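Local coordinates for integral membrane indolylacetylinositol arabinosyltransferase EmbB (Mycolicibacterium smegmatis MC2 155, PDB 7BVC), which probably transfers arabinose units during polymerization of the arabinan of cell-wall arabinogalactan, as a membrane-embedded glycosyltransferase of the emb family, at residues B[392-397]-B[425-430]. Residues are numbered along the deposited sequence; the frame is centred on the assembly and turned at random.
Sequences GQIATG and AFTLGI
Helix-to-helix packing in the GT-C type membrane domain brings Thr427, in the last turn of helix 415-428, against Ile394 and Gly397 on the first turns of helix 391-411. The two backbones come nearest at Gly397 and Thr427, whose CA atoms are 5.7 Å apart. Gly397 meets Thr427 through backbone alone. Thr427 points its CB toward the other helix, and its OG1, anti to the backbone N (chi1 -173°), reaches furthest across. Thr427 OG1 rests against the backbone of Ile394 and Gly397, 3.6 Å from Ile394 CA. From Gly397 CA, Thr427 OG1 is 4.1 Å away. No hydrogen bond joins the segments: Thr427 OG1 is 3.9 Å from Ile394 O, while Gln393 O accepts the backbone bond from Gly397 N within its own helix.

Beside this contact, the branched side chain of Ile394 runs obliquely past Thr427, with Ile394 CG2 at 4.0 Å from Thr427 OG1. With chi1 at -63°, Ile394 CG1 stands beside the backbone N and lies between Thr427 and the side chain of Ile430, meeting Ile430 CG2 at 4.3 Å. Ile430, in the loop after helix 415-428, directs its CB toward helix 391-411. Ile430 CD1 reaches Gln393 CB at 4.3 Å, so that Ile430 touches both Ile394 and Gln393 near the start of that helix. No polar bond crosses the contact, which is largely buried.

Ile430 also touches Trp318, whose indole NE1 hydrogen-bonds Phe426 O, and the side chain of Ile430 is about 9 Å from bound ethambutol. Leu584 packs on Ile394 and Ala437 on Thr427, while Gln393 and Thr396 of helix 391-411 touch Cys343 of helix 342-355.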
loop_
_atom_site.group_PDB
_atom_site.type_symbol
_atom_site.label_atom_id
_atom_site.label_comp_id
_atom_site.label_asym_id
_atom_site.label_seq_id
_atom_site.Cartn_x
_atom_site.Cartn_y
_atom_site.Cartn_z
ATOM N N GLY B 392 -0.515 13.727 23.221
ATOM C CA GLY B 392 -0.056 14.902 23.940
ATOM C C GLY B 392 0.405 14.574 25.346
ATOM O O GLY B 392 1.371 15.154 25.843
ATOM N N GLN B 393 -0.271 13.627 26.000
ATOM C CA GLN B 393 0.142 13.217 27.337
ATOM C C GLN B 393 1.514 12.557 27.310
ATOM O O GLN B 393 2.351 12.816 28.184
ATOM C CB GLN B 393 -0.896 12.272 27.939
ATOM C CG GLN B 393 -2.144 12.963 28.457
ATOM C CD GLN B 393 -3.083 13.382 27.345
ATOM O OE1 GLN B 393 -3.309 14.569 27.122
ATOM N NE2 GLN B 393 -3.637 12.405 26.640
ATOM N N ILE B 394 1.771 11.713 26.311
ATOM C CA ILE B 394 3.071 11.057 26.218
ATOM C C ILE B 394 4.158 12.067 25.876
ATOM O O ILE B 394 5.278 11.992 26.398
ATOM C CB ILE B 394 3.018 9.904 25.200
ATOM C CG1 ILE B 394 2.034 8.833 25.668
ATOM C CG2 ILE B 394 4.393 9.293 25.017
ATOM C CD1 ILE B 394 1.808 7.736 24.663
ATOM N N ALA B 395 3.851 13.030 25.005
ATOM C CA ALA B 395 4.820 14.080 24.704
ATOM C C ALA B 395 5.147 14.899 25.949
ATOM O O ALA B 395 6.315 15.212 26.209
ATOM C CB ALA B 395 4.293 14.981 23.590
ATOM N N THR B 396 4.130 15.238 26.742
ATOM C CA THR B 396 4.371 15.996 27.963
ATOM C C THR B 396 5.164 15.186 28.979
ATOM O O THR B 396 6.029 15.736 29.667
ATOM C CB THR B 396 3.043 16.451 28.566
ATOM O OG1 THR B 396 2.338 17.255 27.615
ATOM C CG2 THR B 396 3.278 17.270 29.824
ATOM N N GLY B 397 4.907 13.881 29.072
ATOM C CA GLY B 397 5.689 13.051 29.975
ATOM C C GLY B 397 7.143 12.955 29.555
ATOM O O GLY B 397 8.054 13.057 30.385
ATOM N N ALA B 425 8.243 5.623 33.688
ATOM C CA ALA B 425 7.432 4.420 33.850
ATOM C C ALA B 425 5.950 4.726 33.665
ATOM O O ALA B 425 5.242 4.001 32.955
ATOM C CB ALA B 425 7.684 3.799 35.222
ATOM N N PHE B 426 5.466 5.807 34.280
ATOM C CA PHE B 426 4.043 6.119 34.211
ATOM C C PHE B 426 3.626 6.529 32.805
ATOM O O PHE B 426 2.519 6.205 32.366
ATOM C CB PHE B 426 3.693 7.211 35.217
ATOM C CG PHE B 426 3.227 6.683 36.538
ATOM C CD1 PHE B 426 4.130 6.440 37.558
ATOM C CD2 PHE B 426 1.890 6.417 36.757
ATOM C CE1 PHE B 426 3.704 5.947 38.773
ATOM C CE2 PHE B 426 1.458 5.925 37.970
ATOM C CZ PHE B 426 2.367 5.689 38.979
ATOM N N THR B 427 4.489 7.242 32.084
ATOM C CA THR B 427 4.146 7.600 30.715
ATOM C C THR B 427 4.362 6.456 29.736
ATOM O O THR B 427 3.839 6.512 28.619
ATOM C CB THR B 427 4.939 8.824 30.262
ATOM O OG1 THR B 427 4.461 9.255 28.983
ATOM C CG2 THR B 427 6.391 8.488 30.146
ATOM N N LEU B 428 5.119 5.426 30.119
ATOM C CA LEU B 428 5.154 4.202 29.329
ATOM C C LEU B 428 3.925 3.343 29.583
ATOM O O LEU B 428 3.486 2.612 28.688
ATOM C CB LEU B 428 6.426 3.411 29.642
ATOM C CG LEU B 428 6.691 2.120 28.868
ATOM C CD1 LEU B 428 8.156 2.026 28.495
ATOM C CD2 LEU B 428 6.279 0.907 29.686
ATOM N N GLY B 429 3.360 3.421 30.785
ATOM C CA GLY B 429 2.179 2.650 31.114
ATOM C C GLY B 429 0.894 3.167 30.494
ATOM O O GLY B 429 -0.185 2.639 30.773
ATOM N N ILE B 430 0.993 4.188 29.647
ATOM C CA ILE B 430 -0.180 4.740 28.973
ATOM C C ILE B 430 -0.473 3.994 27.679
ATOM O O ILE B 430 -1.591 3.524 27.458
ATOM C CB ILE B 430 0.015 6.248 28.709
ATOM C CG1 ILE B 430 0.052 7.032 30.019
ATOM C CG2 ILE B 430 -1.089 6.776 27.814
ATOM C CD1 ILE B 430 0.198 8.523 29.829
#